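Local coordinates for protein SeviL (Septifer virgatus, PDB 6LF2) that binds GM1b and asialo-GM1 glycans as a mussel R-type lectin of the beta-trefoil fold, at residues Ile77-Val89 with Tyr96-Asp108. Sequence-based numbering, arbitrary orientation. Where two conformers were deposited one is given.
Sequences IEQDTTLWSLEEV and YRLLNKVHKAYLD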
loop_
_atom_site.group_PDB
_atom_site.type_symbol
_atom_site.label_atom_id
_atom_site.label_comp_id
_atom_site.label_asym_id
_atom_site.label_seq_id
_atom_site.Cartn_x
_atom_site.Cartn_y
_atom_site.Cartn_z
ATOM N N ILE B 77 -0.084 18.336 -19.956
ATOM C CA ILE B 77 1.248 18.918 -20.078
ATOM C C ILE B 77 1.835 19.113 -18.685
ATOM O O ILE B 77 1.122 19.487 -17.751
ATOM C CB ILE B 77 1.200 20.260 -20.844
ATOM C CG1 ILE B 77 0.747 20.040 -22.291
ATOM C CG2 ILE B 77 2.554 20.977 -20.806
ATOM C CD1 ILE B 77 -0.741 20.235 -22.513
ATOM N N GLU B 78 3.135 18.854 -18.545
ATOM C CA GLU B 78 3.818 19.123 -17.285
ATOM C C GLU B 78 3.966 20.631 -17.120
ATOM O O GLU B 78 4.740 21.269 -17.841
ATOM C CB GLU B 78 5.174 18.424 -17.259
ATOM C CG GLU B 78 5.912 18.554 -15.933
ATOM C CD GLU B 78 7.325 17.989 -15.990
ATOM O OE1 GLU B 78 7.635 17.266 -16.963
ATOM O OE2 GLU B 78 8.125 18.280 -15.070
ATOM N N GLN B 79 3.213 21.207 -16.188
ATOM C CA GLN B 79 3.277 22.629 -15.878
ATOM C C GLN B 79 3.825 22.807 -14.472
ATOM O O GLN B 79 3.988 21.845 -13.718
ATOM C CB GLN B 79 1.895 23.289 -15.985
ATOM C CG GLN B 79 1.188 23.153 -17.334
ATOM C CD GLN B 79 1.790 24.027 -18.444
ATOM O OE1 GLN B 79 2.702 24.829 -18.210
ATOM N NE2 GLN B 79 1.270 23.873 -19.660
ATOM N N ASP B 80 4.074 24.064 -14.098
ATOM C CA ASP B 80 4.582 24.301 -12.753
ATOM C C ASP B 80 3.603 23.790 -11.700
ATOM O O ASP B 80 4.027 23.335 -10.633
ATOM C CB ASP B 80 4.916 25.785 -12.557
ATOM C CG ASP B 80 3.733 26.715 -12.800
ATOM O OD1 ASP B 80 2.615 26.251 -13.118
ATOM O OD2 ASP B 80 3.942 27.944 -12.670
ATOM N N THR B 81 2.305 23.790 -12.008
ATOM C CA THR B 81 1.273 23.321 -11.092
ATOM C C THR B 81 1.180 21.803 -11.000
ATOM O O THR B 81 0.318 21.293 -10.268
ATOM C CB THR B 81 -0.083 23.865 -11.521
ATOM O OG1 THR B 81 -0.223 23.682 -12.934
ATOM C CG2 THR B 81 -0.195 25.348 -11.177
ATOM N N THR B 82 2.018 21.075 -11.733
ATOM C CA THR B 82 2.120 19.629 -11.582
ATOM C C THR B 82 3.301 19.232 -10.703
ATOM O O THR B 82 3.593 18.036 -10.567
ATOM C CB THR B 82 2.238 18.944 -12.952
ATOM O OG1 THR B 82 3.471 19.305 -13.587
ATOM C CG2 THR B 82 1.064 19.290 -13.846
ATOM N N LEU B 83 3.978 20.198 -10.090
ATOM C CA LEU B 83 5.096 19.909 -9.201
ATOM C C LEU B 83 4.598 19.733 -7.774
ATOM O O LEU B 83 3.810 20.544 -7.280
ATOM C CB LEU B 83 6.152 21.016 -9.246
ATOM C CG LEU B 83 6.811 21.258 -10.599
ATOM C CD1 LEU B 83 7.756 22.446 -10.505
ATOM C CD2 LEU B 83 7.563 20.033 -11.042
ATOM N N TRP B 84 5.074 18.669 -7.120
ATOM C CA TRP B 84 4.730 18.341 -5.743
ATOM C C TRP B 84 6.016 18.043 -5.002
ATOM O O TRP B 84 6.926 17.428 -5.561
ATOM C CB TRP B 84 3.806 17.111 -5.664
ATOM C CG TRP B 84 2.572 17.219 -6.471
ATOM C CD1 TRP B 84 2.444 16.980 -7.811
ATOM C CD2 TRP B 84 1.280 17.605 -6.009
ATOM N NE1 TRP B 84 1.153 17.197 -8.204
ATOM C CE2 TRP B 84 0.413 17.578 -7.119
ATOM C CE3 TRP B 84 0.767 17.975 -4.759
ATOM C CZ2 TRP B 84 -0.935 17.904 -7.019
ATOM C CZ3 TRP B 84 -0.568 18.287 -4.663
ATOM C CH2 TRP B 84 -1.407 18.252 -5.786
ATOM N N SER B 85 6.098 18.473 -3.748
ATOM C CA SER B 85 7.188 18.050 -2.889
ATOM C C SER B 85 6.669 17.055 -1.861
ATOM O O SER B 85 5.479 17.038 -1.528
ATOM C CB SER B 85 7.853 19.239 -2.183
ATOM O OG SER B 85 6.906 19.990 -1.451
ATOM N N LEU B 86 7.574 16.200 -1.401
ATOM C CA LEU B 86 7.257 15.238 -0.357
ATOM C C LEU B 86 7.658 15.828 0.990
ATOM O O LEU B 86 8.826 16.160 1.214
ATOM C CB LEU B 86 7.958 13.905 -0.615
ATOM C CG LEU B 86 7.213 12.912 -1.515
ATOM C CD1 LEU B 86 6.963 13.465 -2.916
ATOM C CD2 LEU B 86 7.991 11.611 -1.595
ATOM N N GLU B 87 6.682 15.966 1.880
ATOM C CA GLU B 87 6.906 16.512 3.215
ATOM C C GLU B 87 6.728 15.378 4.217
ATOM O O GLU B 87 5.608 14.906 4.429
ATOM C CB GLU B 87 5.944 17.656 3.504
ATOM C CG GLU B 87 6.137 18.302 4.873
ATOM C CD GLU B 87 5.113 19.395 5.156
ATOM O OE1 GLU B 87 5.189 20.478 4.523
ATOM O OE2 GLU B 87 4.220 19.162 6.003
ATOM N N GLU B 88 7.825 14.936 4.819
ATOM C CA GLU B 88 7.734 13.784 5.698
ATOM C C GLU B 88 6.883 14.132 6.913
ATOM O O GLU B 88 6.878 15.271 7.391
ATOM C CB GLU B 88 9.123 13.299 6.111
ATOM C CG GLU B 88 9.843 14.161 7.113
ATOM C CD GLU B 88 11.215 13.606 7.438
ATOM O OE1 GLU B 88 11.664 12.693 6.708
ATOM O OE2 GLU B 88 11.836 14.076 8.420
ATOM N N VAL B 89 6.102 13.153 7.360
ATOM C CA VAL B 89 5.263 13.291 8.545
ATOM C C VAL B 89 6.091 12.818 9.738
ATOM O O VAL B 89 6.334 11.609 9.860
ATOM C CB VAL B 89 3.974 12.471 8.404
ATOM C CG1 VAL B 89 3.154 12.513 9.669
ATOM C CG2 VAL B 89 3.161 12.960 7.212
ATOM N N TYR B 96 4.055 10.613 3.963
ATOM C CA TYR B 96 4.380 11.934 3.449
ATOM C C TYR B 96 3.102 12.722 3.214
ATOM O O TYR B 96 2.064 12.169 2.839
ATOM C CB TYR B 96 5.136 11.864 2.115
ATOM C CG TYR B 96 6.504 11.254 2.169
ATOM C CD1 TYR B 96 7.616 12.025 2.483
ATOM C CD2 TYR B 96 6.698 9.911 1.872
ATOM C CE1 TYR B 96 8.877 11.478 2.520
ATOM C CE2 TYR B 96 7.957 9.353 1.907
ATOM C CZ TYR B 96 9.047 10.139 2.229
ATOM O OH TYR B 96 10.304 9.580 2.264
ATOM N N ARG B 97 3.194 14.031 3.403
ATOM C CA ARG B 97 2.243 14.928 2.768
ATOM C C ARG B 97 2.784 15.300 1.391
ATOM O O ARG B 97 3.998 15.311 1.165
ATOM C CB ARG B 97 2.002 16.182 3.614
ATOM C CG ARG B 97 1.185 15.919 4.862
ATOM C CD ARG B 97 0.786 17.214 5.566
ATOM N NE ARG B 97 -0.168 16.976 6.645
ATOM C CZ ARG B 97 0.177 16.585 7.869
ATOM N NH1 ARG B 97 1.452 16.378 8.170
ATOM N NH2 ARG B 97 -0.756 16.393 8.791
ATOM N N LEU B 98 1.877 15.531 0.460
ATOM C CA LEU B 98 2.227 15.910 -0.906
ATOM C C LEU B 98 1.808 17.361 -1.087
ATOM O O LEU B 98 0.610 17.660 -1.120
ATOM C CB LEU B 98 1.535 14.997 -1.919
ATOM C CG LEU B 98 1.982 13.536 -1.829
ATOM C CD1 LEU B 98 1.092 12.629 -2.663
ATOM C CD2 LEU B 98 3.389 13.460 -2.316
ATOM N N LEU B 99 2.794 18.249 -1.196
ATOM C CA LEU B 99 2.580 19.692 -1.148
ATOM C C LEU B 99 2.730 20.284 -2.548
ATOM O O LEU B 99 3.806 20.200 -3.150
ATOM C CB LEU B 99 3.567 20.337 -0.176
ATOM C CG LEU B 99 3.534 21.860 -0.055
ATOM C CD1 LEU B 99 2.175 22.304 0.473
ATOM C CD2 LEU B 99 4.661 22.321 0.862
ATOM N N ASN B 100 1.655 20.872 -3.056
ATOM C CA ASN B 100 1.694 21.503 -4.370
ATOM C C ASN B 100 2.590 22.743 -4.346
ATOM O O ASN B 100 2.416 23.625 -3.498
ATOM C CB ASN B 100 0.280 21.869 -4.796
ATOM C CG ASN B 100 0.224 22.391 -6.212
ATOM O OD1 ASN B 100 0.065 23.591 -6.426
ATOM N ND2 ASN B 100 0.355 21.495 -7.190
ATOM N N LYS B 101 3.540 22.820 -5.289
ATOM C CA LYS B 101 4.538 23.888 -5.253
ATOM C C LYS B 101 3.904 25.259 -5.449
ATOM O O LYS B 101 4.180 26.194 -4.688
ATOM C CB LYS B 101 5.616 23.665 -6.316
ATOM C CG LYS B 101 6.652 24.812 -6.392
ATOM C CD LYS B 101 7.710 24.544 -7.450
ATOM C CE LYS B 101 8.896 25.494 -7.334
ATOM N NZ LYS B 101 8.506 26.928 -7.490
ATOM N N VAL B 102 3.071 25.402 -6.482
ATOM C CA VAL B 102 2.554 26.719 -6.844
ATOM C C VAL B 102 1.616 27.238 -5.766
ATOM O O VAL B 102 1.692 28.405 -5.359
ATOM C CB VAL B 102 1.864 26.656 -8.220
ATOM C CG1 VAL B 102 1.025 27.912 -8.471
ATOM C CG2 VAL B 102 2.907 26.486 -9.322
ATOM N N HIS B 103 0.746 26.377 -5.254
ATOM C CA HIS B 103 -0.330 26.816 -4.384
ATOM C C HIS B 103 -0.112 26.486 -2.918
ATOM O O HIS B 103 -0.925 26.902 -2.090
ATOM C CB HIS B 103 -1.658 26.213 -4.851
ATOM C CG HIS B 103 -2.064 26.679 -6.212
ATOM N ND1 HIS B 103 -2.567 27.942 -6.441
ATOM C CD2 HIS B 103 -2.012 26.069 -7.421
ATOM C CE1 HIS B 103 -2.816 28.085 -7.731
ATOM N NE2 HIS B 103 -2.493 26.963 -8.347
ATOM N N LYS B 104 0.952 25.763 -2.583
ATOM C CA LYS B 104 1.242 25.385 -1.198
ATOM C C LYS B 104 0.010 24.766 -0.529
ATOM O O LYS B 104 -0.357 25.092 0.603
ATOM C CB LYS B 104 1.775 26.587 -0.411
ATOM C CG LYS B 104 3.089 27.162 -0.974
ATOM C CD LYS B 104 4.204 26.116 -0.968
ATOM C CE LYS B 104 5.566 26.718 -1.334
ATOM N NZ LYS B 104 5.652 27.182 -2.750
ATOM N N ALA B 105 -0.634 23.852 -1.252
ATOM C CA ALA B 105 -1.789 23.114 -0.761
ATOM C C ALA B 105 -1.476 21.621 -0.778
ATOM O O ALA B 105 -0.845 21.124 -1.716
ATOM C CB ALA B 105 -3.038 23.408 -1.605
ATOM N N TYR B 106 -1.912 20.918 0.271
ATOM C CA TYR B 106 -1.613 19.497 0.449
ATOM C C TYR B 106 -2.689 18.624 -0.189
ATOM O O TYR B 106 -3.884 18.852 0.014
ATOM C CB TYR B 106 -1.517 19.154 1.940
ATOM C CG TYR B 106 -0.404 19.833 2.697
ATOM C CD1 TYR B 106 0.911 19.402 2.574
ATOM C CD2 TYR B 106 -0.676 20.892 3.558
ATOM C CE1 TYR B 106 1.932 20.018 3.271
ATOM C CE2 TYR B 106 0.336 21.509 4.262
ATOM C CZ TYR B 106 1.636 21.065 4.120
ATOM O OH TYR B 106 2.654 21.677 4.816
ATOM N N LEU B 107 -2.259 17.591 -0.920
ATOM C CA LEU B 107 -3.200 16.618 -1.468
ATOM C C LEU B 107 -3.990 15.943 -0.353
ATOM O O LEU B 107 -3.417 15.449 0.616
ATOM C CB LEU B 107 -2.449 15.566 -2.287
ATOM C CG LEU B 107 -3.351 14.617 -3.082
ATOM C CD1 LEU B 107 -4.142 15.393 -4.148
ATOM C CD2 LEU B 107 -2.527 13.520 -3.717
ATOM N N ASP B 108 -5.309 15.913 -0.510
ATOM C CA ASP B 108 -6.236 15.467 0.520
ATOM C C ASP B 108 -7.380 14.761 -0.196
ATOM O O ASP B 108 -7.359 14.600 -1.422
ATOM C CB ASP B 108 -6.704 16.670 1.357
ATOM C CG ASP B 108 -7.233 16.289 2.732
ATOM O OD1 ASP B 108 -7.687 15.143 2.947
ATOM O OD2 ASP B 108 -7.214 17.178 3.610
HETATM O O HOH W 1 2.860 22.997 -8.182
HETATM O O HOH W 2 3.882 16.676 6.817
#
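Strands 84-88 and 96-100 form an antiparallel hairpin, with Ser85-Leu99 and Glu87-Arg97 as its hydrogen-bonded pairs and a further hydrogen bond from Lys101 N to Leu83 O prolonging the pairing. On the face carrying Trp84, Leu86 and Tyr96, Leu86 CB lies against Tyr96 CD1 (3.6 Å), and in one of its two conformers CD2 sits over the centre of the Tyr96 ring in a CH-pi contact. Asn100 lays CB over one face of the Trp84 six-membered ring. Its CG lies anti to the backbone N (chi1 -174°), which carries the amide to Thr81, where ND2 gives a hydrogen bond to Thr81 O (3.1 Å) from above the carbonyl plane; OD1 accepts from His103 N in an Asx motif. On the other face, the extended Glu87 side chain accepts a hydrogen bond from Tyr106 OH on the syn side of OE1 (2.8 Å), its carboxylate steeply inclined to the ring. Leu99 CD1 and Arg97 CD cover opposite faces of that ring. A water bridges Glu87 OE2 and Arg97 NH1, and Arg97 NE forms a salt bridge with Glu124. Trp84 NE1 hydrogen-bonds to Leu65 O, joining the hairpin to strand 63-67, while Leu83 touches strands 45-50 and 56-60.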